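Side-chain contacts in carbohydrate kinase, FGGY (Rhodospirillum rubrum, PDB 3IFR), which probably phosphorylates D-xylulose as an ATP-dependent sugar kinase of the FGGY family: residues 302-307 against 381-386; 362-367 against 486-491; 193-198 against 208-213; 167-170 against 174-177. All coordinates share one frame; numbering follows the deposited sequence.

Contact 1 (302-307 against 381-386); sequences AATGSA and EAVALA
Val383 alone carries the helix 372-397 side of this loose, non-bonded contact, its two methyl groups dividing the work between neighbouring residues of 302-307. CG1 lies anti to the backbone N (chi1 161°) and faces the hydroxyl of Thr304, with Thr304 OG1 4.4 Å from Val383 CG1. The other branch turns to the backbone instead, placing Val383 CG2 4.3 Å from Ala303 O. Both are loose van der Waals approaches of a methyl to an oxygen, without polar bonding between the segments. The backbones come closest at the same place, where the CA atoms of Thr304 and Val383 are 6.6 Å apart.

Polar order comes from within and around the segments. Thr304 holds the N-cap position of helix 305-315, yet its side chain makes no capping bond; a weak backbone bond from Ala307 N to Thr304 O begins the first turn. Behind it, Thr304, Gly305 and Ser306 are tied by backbone bonds to Gly266 and Gly267, in the turn between strands 260-265 and 269-273. The contact therefore sets the start of helix 305-315 against the middle of helix 372-397, whose Val383 also touches Trp416 of helix 414-424, all within the C-terminal actin-like domain.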
ATOM      1  N   ALA A 302      10.990  -3.545  -3.101  1.00 41.71           N
ATOM      2  CA  ALA A 302      10.977  -3.042  -4.448  1.00 42.06           C
ATOM      3  C   ALA A 302      10.852  -4.164  -5.499  1.00 42.68           C
ATOM      4  O   ALA A 302      10.061  -4.047  -6.438  1.00 46.97           O
ATOM      5  CB  ALA A 302      12.188  -2.222  -4.677  1.00 40.34           C
ATOM      6  N   ALA A 303      11.597  -5.251  -5.367  1.00 38.77           N
ATOM      7  CA  ALA A 303      11.562  -6.226  -6.453  1.00 37.96           C
ATOM      8  C   ALA A 303      10.978  -7.530  -5.971  1.00 39.04           C
ATOM      9  O   ALA A 303      11.634  -8.246  -5.223  1.00 41.85           O
ATOM     10  CB  ALA A 303      12.953  -6.450  -7.029  1.00 38.26           C
ATOM     11  N   THR A 304       9.754  -7.842  -6.398  1.00 36.89           N
ATOM     12  CA  THR A 304       9.061  -9.063  -5.991  1.00 34.11           C
ATOM     13  C   THR A 304       8.525  -9.836  -7.196  1.00 34.96           C
ATOM     14  O   THR A 304       9.227 -10.682  -7.764  1.00 34.45           O
ATOM     15  CB  THR A 304       7.941  -8.751  -4.997  1.00 32.82           C
ATOM     16  OG1 THR A 304       8.512  -8.572  -3.706  1.00 33.17           O
ATOM     17  CG2 THR A 304       6.964  -9.870  -4.914  1.00 31.96           C
ATOM     18  N   GLY A 305       7.286  -9.585  -7.586  1.00 32.78           N
ATOM     19  CA  GLY A 305       6.803 -10.217  -8.802  1.00 34.41           C
ATOM     20  C   GLY A 305       7.578  -9.668  -9.997  1.00 33.62           C
ATOM     21  O   GLY A 305       7.774 -10.358 -10.983  1.00 32.99           O
ATOM     22  N   SER A 306       8.005  -8.409  -9.902  1.00 34.58           N
ATOM     23  CA  SER A 306       8.830  -7.779 -10.934  1.00 33.19           C
ATOM     24  C   SER A 306      10.150  -8.551 -11.132  1.00 33.20           C
ATOM     25  O   SER A 306      10.600  -8.782 -12.258  1.00 31.09           O
ATOM     26  CB  SER A 306       9.134  -6.335 -10.540  1.00 28.98           C
ATOM     27  OG  SER A 306      10.113  -6.326  -9.517  1.00 31.86           O
ATOM     28  N   ALA A 307      10.765  -8.972 -10.037  1.00 30.75           N
ATOM     29  CA  ALA A 307      12.028  -9.698 -10.138  1.00 30.92           C
ATOM     30  C   ALA A 307      11.853 -11.083 -10.762  1.00 30.23           C
ATOM     31  O   ALA A 307      12.757 -11.606 -11.414  1.00 29.75           O
ATOM     32  CB  ALA A 307      12.692  -9.791  -8.784  1.00 32.86           C
ATOM     33  N   GLU A 381      13.277 -18.376  -3.183  1.00 21.84           N
ATOM     34  CA  GLU A 381      13.656 -18.515  -1.804  1.00 19.48           C
ATOM     35  C   GLU A 381      14.168 -17.193  -1.276  1.00 24.89           C
ATOM     36  O   GLU A 381      13.845 -16.798  -0.139  1.00 25.60           O
ATOM     37  CB  GLU A 381      14.714 -19.590  -1.680  1.00 21.23           C
ATOM     38  CG  GLU A 381      14.163 -20.984  -1.953  1.00 21.38           C
ATOM     39  CD  GLU A 381      15.203 -22.059  -1.850  1.00 23.52           C
ATOM     40  OE1 GLU A 381      16.411 -21.700  -1.915  1.00 21.87           O
ATOM     41  OE2 GLU A 381      14.822 -23.256  -1.677  1.00 23.59           O
ATOM     42  N   ALA A 382      14.964 -16.494  -2.090  1.00 24.47           N
ATOM     43  CA  ALA A 382      15.444 -15.173  -1.692  1.00 24.00           C
ATOM     44  C   ALA A 382      14.267 -14.211  -1.384  1.00 23.57           C
ATOM     45  O   ALA A 382      14.275 -13.504  -0.375  1.00 22.87           O
ATOM     46  CB  ALA A 382      16.427 -14.578  -2.734  1.00 20.68           C
ATOM     47  N   VAL A 383      13.253 -14.183  -2.232  1.00 21.82           N
ATOM     48  CA  VAL A 383      12.150 -13.271  -1.964  1.00 23.03           C
ATOM     49  C   VAL A 383      11.516 -13.630  -0.643  1.00 22.93           C
ATOM     50  O   VAL A 383      11.256 -12.745   0.172  1.00 25.40           O
ATOM     51  CB  VAL A 383      11.113 -13.230  -3.112  1.00 23.58           C
ATOM     52  CG1 VAL A 383       9.770 -12.655  -2.650  1.00 23.16           C
ATOM     53  CG2 VAL A 383      11.670 -12.431  -4.232  1.00 21.89           C
ATOM     54  N   ALA A 384      11.288 -14.925  -0.421  1.00 23.18           N
ATOM     55  CA  ALA A 384      10.751 -15.424   0.862  1.00 24.14           C
ATOM     56  C   ALA A 384      11.592 -14.930   2.011  1.00 24.04           C
ATOM     57  O   ALA A 384      11.082 -14.427   3.009  1.00 22.54           O
ATOM     58  CB  ALA A 384      10.744 -16.933   0.889  1.00 22.73           C
ATOM     59  N   LEU A 385      12.893 -15.101   1.858  1.00 22.68           N
ATOM     60  CA  LEU A 385      13.851 -14.717   2.871  1.00 23.95           C
ATOM     61  C   LEU A 385      13.800 -13.248   3.239  1.00 22.99           C
ATOM     62  O   LEU A 385      13.979 -12.886   4.415  1.00 24.33           O
ATOM     63  CB  LEU A 385      15.244 -15.031   2.369  1.00 24.77           C
ATOM     64  CG  LEU A 385      15.996 -16.191   2.994  1.00 23.25           C
ATOM     65  CD1 LEU A 385      15.107 -17.098   3.830  1.00 21.75           C
ATOM     66  CD2 LEU A 385      16.678 -16.904   1.841  1.00 23.61           C
ATOM     67  N   ALA A 386      13.585 -12.402   2.244  1.00 20.43           N
ATOM     68  CA  ALA A 386      13.448 -10.967   2.496  1.00 24.17           C
ATOM     69  C   ALA A 386      12.167 -10.712   3.266  1.00 25.90           C
ATOM     70  O   ALA A 386      12.114  -9.812   4.107  1.00 25.05           O
ATOM     71  CB  ALA A 386      13.442 -10.161   1.214  1.00 20.64           C
TER

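Contact 2 (362-367 against 486-491)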
ATOM      1  N   THR A 362      22.093 -10.132  -6.623  1.00 27.86           N
ATOM      2  CA  THR A 362      23.265 -11.002  -6.565  1.00 28.09           C
ATOM      3  C   THR A 362      22.930 -12.502  -6.629  1.00 25.47           C
ATOM      4  O   THR A 362      22.044 -12.962  -5.940  1.00 27.49           O
ATOM      5  CB  THR A 362      24.043 -10.699  -5.301  1.00 26.42           C
ATOM      6  OG1 THR A 362      24.300  -9.291  -5.265  1.00 28.26           O
ATOM      7  CG2 THR A 362      25.346 -11.467  -5.272  1.00 25.98           C
ATOM      8  N   PHE A 363      23.624 -13.255  -7.466  1.00 21.28           N
ATOM      9  CA  PHE A 363      23.539 -14.700  -7.387  1.00 24.88           C
ATOM     10  C   PHE A 363      24.918 -15.207  -7.117  1.00 24.95           C
ATOM     11  O   PHE A 363      25.859 -14.773  -7.757  1.00 25.76           O
ATOM     12  CB  PHE A 363      23.042 -15.315  -8.689  1.00 23.75           C
ATOM     13  CG  PHE A 363      21.576 -15.141  -8.912  1.00 22.93           C
ATOM     14  CD1 PHE A 363      20.690 -16.098  -8.502  1.00 21.47           C
ATOM     15  CD2 PHE A 363      21.090 -14.032  -9.561  1.00 21.52           C
ATOM     16  CE1 PHE A 363      19.345 -15.955  -8.730  1.00 22.16           C
ATOM     17  CE2 PHE A 363      19.740 -13.894  -9.767  1.00 24.56           C
ATOM     18  CZ  PHE A 363      18.870 -14.868  -9.339  1.00 20.68           C
ATOM     19  N   THR A 364      25.043 -16.135  -6.180  1.00 23.44           N
ATOM     20  CA  THR A 364      26.353 -16.615  -5.790  1.00 22.41           C
ATOM     21  C   THR A 364      26.284 -18.096  -5.451  1.00 24.52           C
ATOM     22  O   THR A 364      25.210 -18.618  -5.204  1.00 26.04           O
ATOM     23  CB  THR A 364      26.868 -15.838  -4.606  1.00 21.88           C
ATOM     24  OG1 THR A 364      28.266 -16.081  -4.486  1.00 24.23           O
ATOM     25  CG2 THR A 364      26.141 -16.282  -3.334  1.00 26.80           C
ATOM     26  N   GLY A 365      27.422 -18.775  -5.447  1.00 25.84           N
ATOM     27  CA  GLY A 365      27.438 -20.204  -5.174  1.00 27.07           C
ATOM     28  C   GLY A 365      27.103 -21.010  -6.417  1.00 29.72           C
ATOM     29  O   GLY A 365      26.765 -22.188  -6.312  1.00 29.83           O
ATOM     30  N   LEU A 366      27.178 -20.365  -7.587  1.00 26.85           N
ATOM     31  CA  LEU A 366      26.883 -21.018  -8.856  1.00 27.67           C
ATOM     32  C   LEU A 366      27.945 -22.025  -9.271  1.00 31.20           C
ATOM     33  O   LEU A 366      29.145 -21.795  -9.064  1.00 31.18           O
ATOM     34  CB  LEU A 366      26.730 -19.995  -9.984  1.00 24.89           C
ATOM     35  CG  LEU A 366      25.495 -19.113  -9.887  1.00 27.43           C
ATOM     36  CD1 LEU A 366      25.746 -17.880 -10.720  1.00 27.13           C
ATOM     37  CD2 LEU A 366      24.261 -19.851 -10.351  1.00 23.60           C
ATOM     38  N   SER A 367      27.497 -23.109  -9.907  1.00 28.05           N
ATOM     39  CA  SER A 367      28.388 -24.121 -10.430  1.00 28.97           C
ATOM     40  C   SER A 367      27.753 -24.639 -11.694  1.00 30.21           C
ATOM     41  O   SER A 367      26.541 -24.470 -11.897  1.00 30.99           O
ATOM     42  CB  SER A 367      28.452 -25.282  -9.455  1.00 32.68           C
ATOM     43  OG  SER A 367      27.411 -26.187  -9.772  1.00 30.06           O
ATOM     44  N   SER A 486      21.729 -13.288   4.971  1.00 27.69           N
ATOM     45  CA  SER A 486      22.141 -12.199   5.841  1.00 29.56           C
ATOM     46  C   SER A 486      23.630 -11.923   5.780  1.00 29.00           C
ATOM     47  O   SER A 486      24.032 -10.784   5.742  1.00 31.50           O
ATOM     48  CB  SER A 486      21.771 -12.523   7.293  1.00 25.48           C
ATOM     49  OG  SER A 486      20.452 -12.089   7.527  1.00 32.70           O
ATOM     50  N   ALA A 487      24.435 -12.973   5.805  1.00 28.34           N
ATOM     51  CA  ALA A 487      25.867 -12.838   5.756  1.00 27.91           C
ATOM     52  C   ALA A 487      26.347 -12.472   4.346  1.00 32.08           C
ATOM     53  O   ALA A 487      27.409 -11.834   4.195  1.00 34.97           O
ATOM     54  CB  ALA A 487      26.527 -14.125   6.229  1.00 26.61           C
ATOM     55  N   LEU A 488      25.589 -12.854   3.320  1.00 28.13           N
ATOM     56  CA  LEU A 488      25.937 -12.451   1.958  1.00 30.76           C
ATOM     57  C   LEU A 488      25.875 -10.917   1.891  1.00 31.13           C
ATOM     58  O   LEU A 488      26.848 -10.266   1.543  1.00 28.50           O
ATOM     59  CB  LEU A 488      25.029 -13.095   0.914  1.00 28.00           C
ATOM     60  CG  LEU A 488      25.412 -12.789  -0.544  1.00 31.01           C
ATOM     61  CD1 LEU A 488      26.932 -12.868  -0.802  1.00 24.50           C
ATOM     62  CD2 LEU A 488      24.646 -13.730  -1.484  1.00 27.11           C
ATOM     63  N   TYR A 489      24.745 -10.359   2.320  1.00 30.89           N
ATOM     64  CA  TYR A 489      24.534  -8.921   2.304  1.00 30.17           C
ATOM     65  C   TYR A 489      25.497  -8.125   3.162  1.00 32.90           C
ATOM     66  O   TYR A 489      26.007  -7.087   2.735  1.00 32.46           O
ATOM     67  CB  TYR A 489      23.132  -8.589   2.747  1.00 28.62           C
ATOM     68  CG  TYR A 489      22.870  -7.136   2.695  1.00 31.70           C
ATOM     69  CD1 TYR A 489      22.881  -6.464   1.486  1.00 33.54           C
ATOM     70  CD2 TYR A 489      22.639  -6.412   3.854  1.00 34.32           C
ATOM     71  CE1 TYR A 489      22.638  -5.114   1.412  1.00 32.04           C
ATOM     72  CE2 TYR A 489      22.400  -5.052   3.800  1.00 36.20           C
ATOM     73  CZ  TYR A 489      22.396  -4.408   2.573  1.00 37.43           C
ATOM     74  OH  TYR A 489      22.167  -3.050   2.505  1.00 40.82           O
ATOM     75  N   ALA A 490      25.720  -8.578   4.385  1.00 30.79           N
ATOM     76  CA  ALA A 490      26.697  -7.914   5.231  1.00 34.16           C
ATOM     77  C   ALA A 490      28.104  -7.965   4.594  1.00 31.49           C
ATOM     78  O   ALA A 490      28.881  -7.036   4.685  1.00 29.59           O
ATOM     79  CB  ALA A 490      26.692  -8.531   6.629  1.00 31.24           C
ATOM     80  N   THR A 491      28.418  -9.060   3.934  1.00 32.96           N
ATOM     81  CA  THR A 491      29.731  -9.191   3.336  1.00 31.78           C
ATOM     82  C   THR A 491      29.874  -8.287   2.115  1.00 33.40           C
ATOM     83  O   THR A 491      30.922  -7.682   1.912  1.00 33.10           O
ATOM     84  CB  THR A 491      30.022 -10.656   2.943  1.00 32.29           C
ATOM     85  OG1 THR A 491      30.072 -11.472   4.127  1.00 34.84           O
ATOM     86  CG2 THR A 491      31.357 -10.761   2.229  1.00 31.70           C
TER
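Thr364 and Leu488 reach toward each other and meet tip to tip, methyl against methyl, with Thr364 CG2 3.5 Å from Leu488 CD2. That is tighter than usual for two carbons, and it makes this pair the closest approach between 362-367 and 486-491.

The conformations explain how the ends find each other. Leu488 stands with CG anti to its backbone N (chi1 -176°), and the second torsion continues the extension through CD2, so this branch projects farthest from the helix. In Thr364 the hydroxyl takes the position anti to the backbone N (chi1 -165°), leaving CG2 in the crowded position between the backbone N and the carbonyl carbon. Two residues earlier, on the same face of the strand, Thr362 also offers its methyl group: Thr362 CG2 lies 4.5 Å from Leu488 CD2, while its OG1 is bonded to Ser360 O. One leucine methyl is thus shared by two threonine methyls.

On the helix, Thr491 OG1 donates to Ala487 O at 2.7 Å, tilted 23° from the carbonyl plane. Thr491 N binds the same oxygen from the opposite face, so two donors from one residue grip that carbonyl.

Leu488 also rests on Val342 and Leu344 of strand 342-344, the antiparallel partner of 362-364. Chemically, the threonines are used here for their methyl groups: the junction between the two-stranded antiparallel sheet and the C-terminal helix is held by dispersion and shape, in a contact near the surface.

Contact 3 (193-198 against 208-213); sequences GTVEAD and SAVPPA
Val195 and Val210 point their CB atoms at each other's segments, and one methyl of Val195, CG2, makes all the direct contacts. With CG1 anti to the backbone N (chi1 172°), this second branch is left to face the 208-213 loop. It meets the end of Val210, where Val195 CG2 is 4.5 Å from Val210 CG1. At the end of the segment, where strand 213-214 begins, the same methyl lies 4.3 Å from Ala213 CB, in a direction about 108° from that of the valine. Between these two approaches it passes the backbone, with Pro211 O 4.3 Å from Val195 CG2. The rings of Pro211 and Pro212 are turned away, leaving the loop's methyl groups and a carbonyl to form the surface that Val195 touches.

Val195 belongs to the short, weakly bonded hairpin of 188-189 and 194-195, and Ala213 packs on Ile188 of the first of these strands. Val200 of helix 197-201 touches both valines. A single water accepts weakly from Val195 N and from Ala213 N, at 3.5 and 3.4 Å. The chemistry is that of a modest apolar seam, with a weak water link in place of direct backbone pairing.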
ATOM      1  N   GLY A 193      -1.173  12.746  17.750  1.00 37.10           N
ATOM      2  CA  GLY A 193      -2.120  12.266  16.760  1.00 30.01           C
ATOM      3  C   GLY A 193      -2.777  13.410  16.051  1.00 32.37           C
ATOM      4  O   GLY A 193      -3.842  13.273  15.446  1.00 35.29           O
ATOM      5  N   THR A 194      -2.147  14.571  16.114  1.00 32.08           N
ATOM      6  CA  THR A 194      -2.734  15.717  15.448  1.00 32.84           C
ATOM      7  C   THR A 194      -1.705  16.415  14.563  1.00 31.86           C
ATOM      8  O   THR A 194      -0.497  16.127  14.640  1.00 28.83           O
ATOM      9  CB  THR A 194      -3.337  16.707  16.469  1.00 37.81           C
ATOM     10  OG1 THR A 194      -2.297  17.219  17.307  1.00 37.94           O
ATOM     11  CG2 THR A 194      -4.366  15.993  17.350  1.00 37.68           C
ATOM     12  N   VAL A 195      -2.190  17.315  13.713  1.00 29.41           N
ATOM     13  CA  VAL A 195      -1.298  18.065  12.842  1.00 31.19           C
ATOM     14  C   VAL A 195      -0.542  19.042  13.729  1.00 31.98           C
ATOM     15  O   VAL A 195      -1.154  19.749  14.521  1.00 34.85           O
ATOM     16  CB  VAL A 195      -2.083  18.799  11.754  1.00 28.46           C
ATOM     17  CG1 VAL A 195      -1.171  19.719  10.975  1.00 28.79           C
ATOM     18  CG2 VAL A 195      -2.733  17.764  10.824  1.00 26.93           C
ATOM     19  N   GLU A 196       0.781  19.034  13.632  1.00 27.51           N
ATOM     20  CA  GLU A 196       1.623  19.929  14.416  1.00 27.69           C
ATOM     21  C   GLU A 196       2.153  21.150  13.632  1.00 30.43           C
ATOM     22  O   GLU A 196       2.601  21.031  12.474  1.00 28.97           O
ATOM     23  CB  GLU A 196       2.790  19.141  14.973  1.00 29.25           C
ATOM     24  CG  GLU A 196       2.363  17.868  15.696  1.00 31.06           C
ATOM     25  CD  GLU A 196       1.940  18.152  17.115  1.00 33.04           C
ATOM     26  OE1 GLU A 196       1.830  19.341  17.489  1.00 33.05           O
ATOM     27  OE2 GLU A 196       1.714  17.183  17.851  1.00 34.42           O
ATOM     28  N   ALA A 197       2.112  22.318  14.271  1.00 32.43           N
ATOM     29  CA  ALA A 197       2.522  23.563  13.624  1.00 32.51           C
ATOM     30  C   ALA A 197       3.968  23.420  13.134  1.00 29.41           C
ATOM     31  O   ALA A 197       4.283  23.525  11.952  1.00 30.43           O
ATOM     32  CB  ALA A 197       2.415  24.685  14.607  1.00 29.64           C
ATOM     33  N   ASP A 198       4.837  23.266  14.100  1.00 28.01           N
ATOM     34  CA  ASP A 198       6.100  22.624  13.971  1.00 25.17           C
ATOM     35  C   ASP A 198       6.305  21.883  12.634  1.00 26.39           C
ATOM     36  O   ASP A 198       7.174  22.230  11.858  1.00 29.22           O
ATOM     37  CB  ASP A 198       6.107  21.614  15.137  1.00 24.09           C
ATOM     38  CG  ASP A 198       7.456  21.141  15.464  1.00 26.75           C
ATOM     39  OD1 ASP A 198       8.439  21.800  15.088  1.00 31.87           O
ATOM     40  OD2 ASP A 198       7.556  20.089  16.079  1.00 32.38           O
ATOM     41  N   SER A 208      -2.750  27.025   8.190  1.00 27.78           N
ATOM     42  CA  SER A 208      -4.115  26.977   7.700  1.00 29.47           C
ATOM     43  C   SER A 208      -4.190  26.141   6.410  1.00 27.16           C
ATOM     44  O   SER A 208      -5.252  25.683   6.032  1.00 25.24           O
ATOM     45  CB  SER A 208      -4.651  28.390   7.450  1.00 33.03           C
ATOM     46  OG  SER A 208      -3.808  29.142   6.562  1.00 34.56           O
ATOM     47  N   ALA A 209      -3.070  25.944   5.726  1.00 25.70           N
ATOM     48  CA  ALA A 209      -3.139  25.282   4.419  1.00 25.10           C
ATOM     49  C   ALA A 209      -3.378  23.763   4.549  1.00 26.81           C
ATOM     50  O   ALA A 209      -3.761  23.115   3.581  1.00 23.80           O
ATOM     51  CB  ALA A 209      -1.902  25.542   3.621  1.00 23.73           C
ATOM     52  N   VAL A 210      -3.134  23.203   5.733  1.00 24.68           N
ATOM     53  CA  VAL A 210      -3.416  21.786   5.964  1.00 24.31           C
ATOM     54  C   VAL A 210      -4.666  21.603   6.808  1.00 23.34           C
ATOM     55  O   VAL A 210      -4.743  22.106   7.919  1.00 22.02           O
ATOM     56  CB  VAL A 210      -2.279  21.036   6.686  1.00 23.00           C
ATOM     57  CG1 VAL A 210      -2.612  19.546   6.740  1.00 21.63           C
ATOM     58  CG2 VAL A 210      -0.944  21.280   5.989  1.00 23.21           C
ATOM     59  N   PRO A 211      -5.642  20.877   6.262  1.00 22.13           N
ATOM     60  CA  PRO A 211      -6.970  20.782   6.874  1.00 21.64           C
ATOM     61  C   PRO A 211      -6.856  19.909   8.104  1.00 25.23           C
ATOM     62  O   PRO A 211      -5.875  19.174   8.216  1.00 23.58           O
ATOM     63  CB  PRO A 211      -7.832  20.101   5.776  1.00 21.39           C
ATOM     64  CG  PRO A 211      -7.082  20.329   4.468  1.00 21.19           C
ATOM     65  CD  PRO A 211      -5.602  20.343   4.880  1.00 22.67           C
ATOM     66  N   PRO A 212      -7.826  19.992   9.029  1.00 25.24           N
ATOM     67  CA  PRO A 212      -7.665  19.131  10.204  1.00 21.96           C
ATOM     68  C   PRO A 212      -7.714  17.669   9.775  1.00 23.41           C
ATOM     69  O   PRO A 212      -8.453  17.322   8.826  1.00 20.36           O
ATOM     70  CB  PRO A 212      -8.907  19.445  11.061  1.00 23.92           C
ATOM     71  CG  PRO A 212      -9.548  20.640  10.486  1.00 22.29           C
ATOM     72  CD  PRO A 212      -9.076  20.778   9.052  1.00 25.69           C
ATOM     73  N   ALA A 213      -6.957  16.821  10.475  1.00 23.18           N
ATOM     74  CA  ALA A 213      -6.988  15.381  10.223  1.00 25.17           C
ATOM     75  C   ALA A 213      -8.293  14.742  10.718  1.00 23.25           C
ATOM     76  O   ALA A 213      -8.924  15.215  11.679  1.00 23.96           O
ATOM     77  CB  ALA A 213      -5.787  14.689  10.848  1.00 24.71           C
TER
HETATM   78  O   HOH W   1      -5.491  18.197  13.215  1.00 26.58           O

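Contact 4 (167-170 against 174-177); sequences INML and ERVV
The chain doubles back from Met169 to Glu174, whose CA atoms are 5.3 Å apart, so that helix 163-172 is followed at once by an extended run lying beside its last turns. This turn after the helix, in the N-terminal actin-like domain, leads into strand 177-178. Thr172 OG1 secures the turn, hydrogen-bonded to both Asn168 O and Glu174 N.

Met169, present as selenomethionine, is the one helix side chain that spans the gap. CG lies anti to the carbonyl carbon (chi1 -51°), and the chain is fully extended beyond it, running alongside the returning backbone. Its base passes the first carbonyl, with Met169 CG 3.5 Å from Glu174 O. Around its end aliphatic carbons lie more loosely: Met169 CE is 4.4 Å from Arg175 CG and equally far from Val177 CG1. Thr159 and Cys161 of strand 159-161 and Pro211 also touch this side chain.

Arg175 contributes its aliphatic stem, while its NH2 is hydrogen-bonded to Thr159 OG1. The carboxylate of Glu174 leads away from the helix. The selenomethionine ends against main chain, its CE 3.4 Å from Val176 O.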
ATOM      1  N   ILE A 167     -11.595  14.134  -3.409  1.00 19.19           N
ATOM      2  CA  ILE A 167     -12.874  13.594  -3.811  1.00 17.29           C
ATOM      3  C   ILE A 167     -13.883  13.768  -2.690  1.00 20.21           C
ATOM      4  O   ILE A 167     -14.962  14.305  -2.921  1.00 21.69           O
ATOM      5  CB  ILE A 167     -12.705  12.107  -4.205  1.00 19.58           C
ATOM      6  CG1 ILE A 167     -11.671  11.995  -5.336  1.00 18.59           C
ATOM      7  CG2 ILE A 167     -14.044  11.485  -4.617  1.00 15.72           C
ATOM      8  CD1 ILE A 167     -12.135  12.670  -6.658  1.00 17.33           C
ATOM      9  N   ASN A 168     -13.547  13.341  -1.464  1.00 18.89           N
ATOM     10  CA  ASN A 168     -14.427  13.626  -0.311  1.00 18.39           C
ATOM     11  C   ASN A 168     -14.903  15.105  -0.175  1.00 19.57           C
ATOM     12  O   ASN A 168     -16.084  15.387   0.120  1.00 17.66           O
ATOM     13  CB  ASN A 168     -13.755  13.198   0.985  1.00 15.78           C
ATOM     14  CG  ASN A 168     -13.833  11.716   1.221  1.00 19.28           C
ATOM     15  OD1 ASN A 168     -14.822  11.052   0.834  1.00 16.36           O
ATOM     16  ND2 ASN A 168     -12.793  11.165   1.900  1.00 17.57           N
HETATM   17  N   MSE A 169     -13.990  16.050  -0.370  1.00 17.85           N
HETATM   18  CA  MSE A 169     -14.405  17.464  -0.372  1.00 20.26           C
HETATM   19  C   MSE A 169     -15.481  17.709  -1.427  1.00 19.93           C
HETATM   20  O   MSE A 169     -16.531  18.221  -1.104  1.00 20.44           O
HETATM   21  CB  MSE A 169     -13.230  18.410  -0.597  1.00 14.43           C
HETATM   22  CG  MSE A 169     -12.116  18.116   0.342  1.00 17.81           C
HETATM   23 SE   MSE A 169     -10.594  19.339   0.091  1.00 36.85          SE
HETATM   24  CE  MSE A 169      -9.354  18.729   1.558  1.00 16.63           C
ATOM     25  N   LEU A 170     -15.233  17.294  -2.669  1.00 18.78           N
ATOM     26  CA  LEU A 170     -16.228  17.402  -3.714  1.00 18.49           C
ATOM     27  C   LEU A 170     -17.579  16.744  -3.349  1.00 20.50           C
ATOM     28  O   LEU A 170     -18.613  17.177  -3.849  1.00 18.49           O
ATOM     29  CB  LEU A 170     -15.679  16.784  -5.007  1.00 21.71           C
ATOM     30  CG  LEU A 170     -15.035  17.773  -5.984  1.00 24.81           C
ATOM     31  CD1 LEU A 170     -14.367  18.887  -5.243  1.00 24.30           C
ATOM     32  CD2 LEU A 170     -14.042  17.096  -6.949  1.00 22.31           C
ATOM     33  N   GLU A 174     -17.062  19.205   3.003  1.00 22.56           N
ATOM     34  CA  GLU A 174     -16.257  19.336   4.198  1.00 24.01           C
ATOM     35  C   GLU A 174     -14.792  19.612   3.812  1.00 22.35           C
ATOM     36  O   GLU A 174     -14.382  19.370   2.688  1.00 22.75           O
ATOM     37  CB  GLU A 174     -16.382  18.060   5.031  1.00 24.98           C
ATOM     38  CG  GLU A 174     -17.801  17.770   5.484  1.00 25.33           C
ATOM     39  CD  GLU A 174     -18.397  18.950   6.239  1.00 30.32           C
ATOM     40  OE1 GLU A 174     -17.636  19.866   6.630  1.00 27.97           O
ATOM     41  OE2 GLU A 174     -19.628  18.970   6.415  1.00 33.14           O
ATOM     42  N   ARG A 175     -13.991  20.107   4.732  1.00 20.78           N
ATOM     43  CA  ARG A 175     -12.587  20.289   4.428  1.00 21.18           C
ATOM     44  C   ARG A 175     -11.719  19.559   5.451  1.00 21.03           C
ATOM     45  O   ARG A 175     -11.461  20.090   6.510  1.00 24.68           O
ATOM     46  CB  ARG A 175     -12.263  21.772   4.414  1.00 20.20           C
ATOM     47  CG  ARG A 175     -10.995  22.159   3.671  1.00 19.56           C
ATOM     48  CD  ARG A 175     -10.630  23.614   4.023  1.00 21.11           C
ATOM     49  NE  ARG A 175      -9.287  23.972   3.610  1.00 21.95           N
ATOM     50  CZ  ARG A 175      -8.302  24.200   4.454  1.00 20.61           C
ATOM     51  NH1 ARG A 175      -8.522  24.100   5.749  1.00 24.27           N
ATOM     52  NH2 ARG A 175      -7.113  24.532   4.009  1.00 21.85           N
ATOM     53  N   VAL A 176     -11.302  18.325   5.154  1.00 21.37           N
ATOM     54  CA  VAL A 176     -10.440  17.575   6.064  1.00 20.52           C
ATOM     55  C   VAL A 176      -9.459  16.729   5.286  1.00 21.62           C
ATOM     56  O   VAL A 176      -9.619  16.546   4.090  1.00 22.89           O
ATOM     57  CB  VAL A 176     -11.234  16.644   7.029  1.00 21.15           C
ATOM     58  CG1 VAL A 176     -12.292  17.439   7.840  1.00 20.42           C
ATOM     59  CG2 VAL A 176     -11.823  15.412   6.285  1.00 19.71           C
ATOM     60  N   VAL A 177      -8.439  16.204   5.958  1.00 21.47           N
ATOM     61  CA  VAL A 177      -7.676  15.107   5.383  1.00 18.75           C
ATOM     62  C   VAL A 177      -7.632  13.883   6.311  1.00 19.39           C
ATOM     63  O   VAL A 177      -7.725  14.017   7.528  1.00 20.82           O
ATOM     64  CB  VAL A 177      -6.254  15.546   5.022  1.00 18.39           C
ATOM     65  CG1 VAL A 177      -6.327  16.523   3.898  1.00 18.83           C
ATOM     66  CG2 VAL A 177      -5.554  16.139   6.229  1.00 17.30           C
TER

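The four contacts form two pairs, one in each half of the kinase. Contacts 3 and 4 touch: Arg175 NH2 lies 3.0 Å from Ser208 O and Val177 N 3.1 Å from Pro212 O, both probable hydrogen bonds, stitching the loop of contact 3 to the extended run of contact 4. The centres of contacts 3 and 4 are about 15 Å apart, as are those of contacts 1 and 2, but the latter do not touch, their nearest atoms being about 7 Å apart; strand 362-364 leads on to helix 372-397. The centre of contact 1 lies about 37 and 38 Å from those of contacts 3 and 4. In FGGY kinases the active site occupies the cleft between the two domains.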